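Long-range contacts in N-acetyl-L-2,4-diaminobutyric acid deacetylase (Ruegeria pomeroyi, PDB 6TWL), which probably uses zinc to remove the acetyl group from N-acetyl-L-2,4-diaminobutyric acid in the bacterial breakdown of the stress protectant ectoine: residues 8-13 with 38-43; 76-81 with 237-242. One frame throughout, in Å; residues are numbered along the deposited sequence.

Contact 1: residues 8-13 with 38-43; sequences PTIPLD and IPLTVI
Ile10 reaches from the loop to strand 36-45 and sets its terminal methyl between Leu40 and Val42, two residues apart on the same face. Its CD1 lies 3.8 Å from CD2 of Leu40 and 4.0 Å from CG2 of Val42. Ile10 and Leu40 run alongside each other head to tail, bringing CG1 of Ile10 near Leu40 CD2 as well. CG1 sits between the backbone N and the carbonyl carbon of Ile10 (chi1 55°), and the chain then runs straight on, which carries the methyl to the strand. Leu12 joins at about a right angle to Val42, its CD2 4.1 Å from Val42 CG2. Val42 suits its place twice over: a branched CB fits an extended strand, and CG2 meets both Ile10 and Leu12. No hydrogen bond spans the segments, so shape and apolarity carry the contact.

Further out, Thr9 OG1 bonds to the backbone N of Phe21, and Leu12 O accepts a bond from Arg83, fixing the loop at two points. Phe18 and Leu22 of strand 16-24 touch Ile10 and Leu40 respectively, while Tyr128 of helix 121-133 packs on Leu12, where the loop covers this end of the large mixed sheet.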
loop_
_atom_site.group_PDB
_atom_site.type_symbol
_atom_site.label_atom_id
_atom_site.label_comp_id
_atom_site.label_asym_id
_atom_site.label_seq_id
_atom_site.Cartn_x
_atom_site.Cartn_y
_atom_site.Cartn_z
ATOM N N PRO A 8 -20.123 -6.468 11.485
ATOM C CA PRO A 8 -20.215 -5.065 11.071
ATOM C C PRO A 8 -21.418 -4.392 11.709
ATOM O O PRO A 8 -22.485 -4.994 11.852
ATOM C CB PRO A 8 -20.371 -5.148 9.546
ATOM C CG PRO A 8 -20.041 -6.566 9.182
ATOM C CD PRO A 8 -20.408 -7.387 10.372
ATOM N N THR A 9 -21.238 -3.130 12.100
ATOM C CA THR A 9 -22.368 -2.331 12.557
ATOM C C THR A 9 -23.256 -1.871 11.410
ATOM O O THR A 9 -24.320 -1.295 11.663
ATOM C CB THR A 9 -21.882 -1.111 13.346
ATOM O OG1 THR A 9 -21.252 -0.181 12.456
ATOM C CG2 THR A 9 -20.893 -1.529 14.427
ATOM N N ILE A 10 -22.855 -2.116 10.167
ATOM C CA ILE A 10 -23.628 -1.723 8.992
ATOM C C ILE A 10 -23.884 -2.962 8.142
ATOM O O ILE A 10 -23.298 -4.022 8.409
ATOM C CB ILE A 10 -22.901 -0.635 8.184
ATOM C CG1 ILE A 10 -21.490 -1.094 7.809
ATOM C CG2 ILE A 10 -22.875 0.678 8.954
ATOM C CD1 ILE A 10 -20.775 -0.145 6.873
ATOM N N PRO A 11 -24.747 -2.894 7.127
ATOM C CA PRO A 11 -24.856 -4.014 6.187
ATOM C C PRO A 11 -23.830 -3.916 5.069
ATOM O O PRO A 11 -23.518 -2.837 4.561
ATOM C CB PRO A 11 -26.282 -3.865 5.639
ATOM C CG PRO A 11 -26.545 -2.407 5.696
ATOM C CD PRO A 11 -25.773 -1.863 6.873
ATOM N N LEU A 12 -23.288 -5.070 4.698
ATOM C CA LEU A 12 -22.378 -5.178 3.566
ATOM C C LEU A 12 -23.108 -5.408 2.253
ATOM O O LEU A 12 -22.479 -5.355 1.189
ATOM C CB LEU A 12 -21.393 -6.326 3.800
ATOM C CG LEU A 12 -20.817 -6.388 5.214
ATOM C CD1 LEU A 12 -20.013 -7.660 5.420
ATOM C CD2 LEU A 12 -19.962 -5.159 5.477
ATOM N N ASP A 13 -24.417 -5.631 2.311
ATOM C CA ASP A 13 -25.173 -6.247 1.236
ATOM C C ASP A 13 -26.271 -5.359 0.676
ATOM O O ASP A 13 -26.956 -5.770 -0.268
ATOM C CB ASP A 13 -25.797 -7.547 1.754
ATOM C CG ASP A 13 -26.367 -7.385 3.153
ATOM O OD1 ASP A 13 -27.494 -6.864 3.281
ATOM O OD2 ASP A 13 -25.675 -7.748 4.129
ATOM N N ILE A 38 -13.123 -1.164 13.864
ATOM C CA ILE A 38 -12.413 -0.795 12.646
ATOM C C ILE A 38 -13.379 0.027 11.780
ATOM O O ILE A 38 -14.392 -0.520 11.334
ATOM C CB ILE A 38 -11.910 -2.023 11.881
ATOM C CG1 ILE A 38 -11.202 -2.983 12.836
ATOM C CG2 ILE A 38 -10.981 -1.604 10.755
ATOM C CD1 ILE A 38 -10.663 -4.221 12.153
ATOM N N PRO A 39 -13.102 1.306 11.547
ATOM C CA PRO A 39 -14.001 2.098 10.697
ATOM C C PRO A 39 -14.015 1.565 9.274
ATOM O O PRO A 39 -12.993 1.127 8.740
ATOM C CB PRO A 39 -13.401 3.508 10.762
ATOM C CG PRO A 39 -12.531 3.508 11.988
ATOM C CD PRO A 39 -12.002 2.111 12.092
ATOM N N LEU A 40 -15.191 1.608 8.658
ATOM C CA LEU A 40 -15.313 1.196 7.271
ATOM C C LEU A 40 -16.536 1.860 6.665
ATOM O O LEU A 40 -17.508 2.166 7.362
ATOM C CB LEU A 40 -15.400 -0.330 7.137
ATOM C CG LEU A 40 -16.779 -0.995 7.119
ATOM C CD1 LEU A 40 -16.666 -2.450 6.703
ATOM C CD2 LEU A 40 -17.445 -0.891 8.472
ATOM N N THR A 41 -16.461 2.097 5.362
ATOM C CA THR A 41 -17.576 2.594 4.576
ATOM C C THR A 41 -17.886 1.583 3.482
ATOM O O THR A 41 -16.974 1.049 2.842
ATOM C CB THR A 41 -17.258 3.965 3.964
ATOM O OG1 THR A 41 -17.214 4.957 5.000
ATOM C CG2 THR A 41 -18.309 4.357 2.935
ATOM N N VAL A 42 -19.169 1.299 3.285
ATOM C CA VAL A 42 -19.626 0.458 2.189
ATOM C C VAL A 42 -20.579 1.275 1.331
ATOM O O VAL A 42 -21.536 1.865 1.845
ATOM C CB VAL A 42 -20.304 -0.831 2.690
ATOM C CG1 VAL A 42 -20.859 -1.623 1.515
ATOM C CG2 VAL A 42 -19.317 -1.675 3.481
ATOM N N ILE A 43 -20.303 1.320 0.032
ATOM C CA ILE A 43 -21.156 1.983 -0.944
ATOM C C ILE A 43 -21.499 0.945 -2.000
ATOM O O ILE A 43 -20.618 0.491 -2.742
ATOM C CB ILE A 43 -20.473 3.205 -1.569
ATOM C CG1 ILE A 43 -20.056 4.181 -0.471
ATOM C CG2 ILE A 43 -21.392 3.882 -2.575
ATOM C CD1 ILE A 43 -19.277 5.346 -0.980
#

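Contact 2: residues 76-81 with 237-242; sequences SAEDVT and ILKGEM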
loop_
_atom_site.group_PDB
_atom_site.type_symbol
_atom_site.label_atom_id
_atom_site.label_comp_id
_atom_site.label_asym_id
_atom_site.label_seq_id
_atom_site.Cartn_x
_atom_site.Cartn_y
_atom_site.Cartn_z
ATOM N N SER A 76 -21.330 9.137 -4.013
ATOM C CA SER A 76 -22.718 8.772 -3.795
ATOM C C SER A 76 -22.999 7.384 -4.365
ATOM O O SER A 76 -22.197 6.806 -5.104
ATOM C CB SER A 76 -23.653 9.811 -4.417
ATOM O OG SER A 76 -23.530 9.847 -5.827
ATOM N N ALA A 77 -24.161 6.844 -3.997
ATOM C CA ALA A 77 -24.565 5.533 -4.493
ATOM C C ALA A 77 -24.775 5.560 -6.001
ATOM O O ALA A 77 -24.302 4.674 -6.721
ATOM C CB ALA A 77 -25.834 5.069 -3.779
ATOM N N GLU A 78 -25.482 6.580 -6.496
ATOM C CA GLU A 78 -25.718 6.731 -7.930
ATOM C C GLU A 78 -24.430 6.651 -8.742
ATOM O O GLU A 78 -24.481 6.350 -9.940
ATOM C CB GLU A 78 -26.429 8.066 -8.200
ATOM C CG GLU A 78 -26.860 8.282 -9.649
ATOM C CD GLU A 78 -27.657 9.561 -9.843
ATOM O OE1 GLU A 78 -27.683 10.396 -8.914
ATOM O OE2 GLU A 78 -28.252 9.734 -10.928
ATOM N N ASP A 79 -23.275 6.907 -8.121
ATOM C CA ASP A 79 -22.011 6.846 -8.841
ATOM C C ASP A 79 -21.453 5.438 -8.981
ATOM O O ASP A 79 -20.537 5.231 -9.786
ATOM C CB ASP A 79 -20.962 7.743 -8.178
ATOM C CG ASP A 79 -21.517 9.097 -7.769
ATOM O OD1 ASP A 79 -21.260 9.535 -6.629
ATOM O OD2 ASP A 79 -22.227 9.721 -8.588
ATOM N N VAL A 80 -21.972 4.468 -8.239
ATOM C CA VAL A 80 -21.370 3.146 -8.152
ATOM C C VAL A 80 -22.238 2.141 -8.895
ATOM O O VAL A 80 -23.472 2.203 -8.839
ATOM C CB VAL A 80 -21.165 2.742 -6.679
ATOM C CG1 VAL A 80 -20.590 1.339 -6.570
ATOM C CG2 VAL A 80 -20.251 3.747 -5.998
ATOM N N THR A 81 -21.585 1.231 -9.613
ATOM C CA THR A 81 -22.227 0.067 -10.217
ATOM C C THR A 81 -21.431 -1.138 -9.730
ATOM O O THR A 81 -20.413 -1.504 -10.325
ATOM C CB THR A 81 -22.251 0.154 -11.740
ATOM O OG1 THR A 81 -20.929 0.427 -12.226
ATOM C CG2 THR A 81 -23.193 1.259 -12.191
ATOM N N ILE A 237 -16.728 -0.186 -11.732
ATOM C CA ILE A 237 -17.465 0.123 -10.515
ATOM C C ILE A 237 -17.878 1.588 -10.472
ATOM O O ILE A 237 -18.984 1.913 -10.037
ATOM C CB ILE A 237 -16.625 -0.257 -9.276
ATOM C CG1 ILE A 237 -16.330 -1.755 -9.273
ATOM C CG2 ILE A 237 -17.339 0.138 -7.997
ATOM C CD1 ILE A 237 -15.524 -2.210 -8.082
ATOM N N LEU A 238 -17.008 2.480 -10.933
ATOM C CA LEU A 238 -17.268 3.909 -10.937
ATOM C C LEU A 238 -17.506 4.398 -12.358
ATOM O O LEU A 238 -16.971 3.847 -13.324
ATOM C CB LEU A 238 -16.103 4.681 -10.312
ATOM C CG LEU A 238 -16.198 4.975 -8.814
ATOM C CD1 LEU A 238 -15.295 6.137 -8.435
ATOM C CD2 LEU A 238 -17.635 5.259 -8.405
ATOM N N LYS A 239 -18.322 5.443 -12.477
ATOM C CA LYS A 239 -18.610 6.050 -13.766
ATOM C C LYS A 239 -17.622 7.177 -14.035
ATOM O O LYS A 239 -17.230 7.908 -13.120
ATOM C CB LYS A 239 -20.043 6.593 -13.810
ATOM C CG LYS A 239 -20.295 7.776 -12.878
ATOM C CD LYS A 239 -21.739 8.265 -12.918
ATOM C CE LYS A 239 -22.169 8.642 -11.524
ATOM N NZ LYS A 239 -23.335 9.540 -11.319
ATOM N N GLY A 240 -17.201 7.301 -15.284
ATOM C CA GLY A 240 -16.447 8.464 -15.696
ATOM C C GLY A 240 -15.375 8.123 -16.711
ATOM O O GLY A 240 -15.275 6.999 -17.197
ATOM N N GLU A 241 -14.572 9.140 -17.013
ATOM C CA GLU A 241 -13.489 9.064 -17.982
ATOM C C GLU A 241 -12.153 8.969 -17.259
ATOM O O GLU A 241 -11.925 9.658 -16.260
ATOM C CB GLU A 241 -13.498 10.289 -18.898
ATOM C CG GLU A 241 -14.604 10.280 -19.935
ATOM C CD GLU A 241 -14.565 9.046 -20.811
ATOM O OE1 GLU A 241 -13.517 8.804 -21.448
ATOM O OE2 GLU A 241 -15.578 8.318 -20.863
ATOM N N MET A 242 -11.272 8.119 -17.774
ATOM C CA MET A 242 -9.982 7.897 -17.142
ATOM C C MET A 242 -8.995 9.001 -17.504
ATOM O O MET A 242 -9.081 9.621 -18.567
ATOM C CB MET A 242 -9.412 6.541 -17.555
ATOM C CG MET A 242 -10.299 5.359 -17.205
ATOM S SD MET A 242 -9.344 3.958 -16.599
ATOM C CE MET A 242 -8.145 3.781 -17.919
#
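A single antiparallel bridge, with Val80 and Leu238 as its non-hydrogen-bonded pair, ties the turn before strand 82-87 to the loop that follows helix 218-234. Its stronger rung runs from Thr81 N to Ile237 O, 2.7 Å long, nearly straight at 168° and in the carbonyl plane. The second, Lys239 N to Asp79 O, is weak at 3.5 Å. Ile237 O also lies 3.3 Å from Val80 CA, a CA-H...O contact. Thr81 turns its hydroxyl to Gly236 O, adding a side-chain tie to the same backbone.

Beside the bridge, the side chains of Val80 and Ile237 run alongside each other in the same direction, with CG1 of Val80 3.7 Å from CG2 of Ile237. The other Val80 branch, CG2, meets Leu238 CD2, so one small branched residue serves two apolar neighbours.

At the outer edge Lys239 folds back over Asp79. Its CG stands between backbone N and carbonyl carbon (chi1 67°), and a bend at chi3 directs NZ to the carboxylate, forming a salt bridge to OD2 of 3.0 Å on the anti lone pair. Meanwhile OD1 takes the backbone N-H of Ser76 at 2.6 Å, from 26° out of the carboxylate plane, while Asp79 N bonds back to Ser76 O. Aspartate is short enough to close this turn and still offer its second oxygen to the lysine. With an alanine here, the ammonium of Lys239 would probably lose its mate and the Ser76 N-H its acceptor, leaving the turn less firmly closed.

Leu238 also packs on Leu232 and Ile233. The bridge thus joins two helix-to-strand connections, 63-74 to 82-87 and 218-234 to 248-251, at the periphery of the alpha/beta fold of this zinc-dependent succinylglutamate desuccinylase/aspartoacylase family, whose catalytic domain includes 76-81.

Overall arrangement
In the chain both segments of contact 1 precede those of contact 2, and the centres are about 19 Å apart. They meet through Ile43, at the end of 38-43, whose CG2 lies 3.6 Å from CG2 of Val80. Strand 36-45 also pairs in antiparallel fashion with strand 82-87, into which 76-81 leads, so both contacts belong to one region of the large mixed sheet. Contact 1 lays an N-terminal loop on this sheet; contact 2 brings in a loop from some 155 residues later, after helix 218-234. Both lie away from the zinc ligands, contact 1 local to the N-terminal region, contact 2 linking parts far apart in sequence.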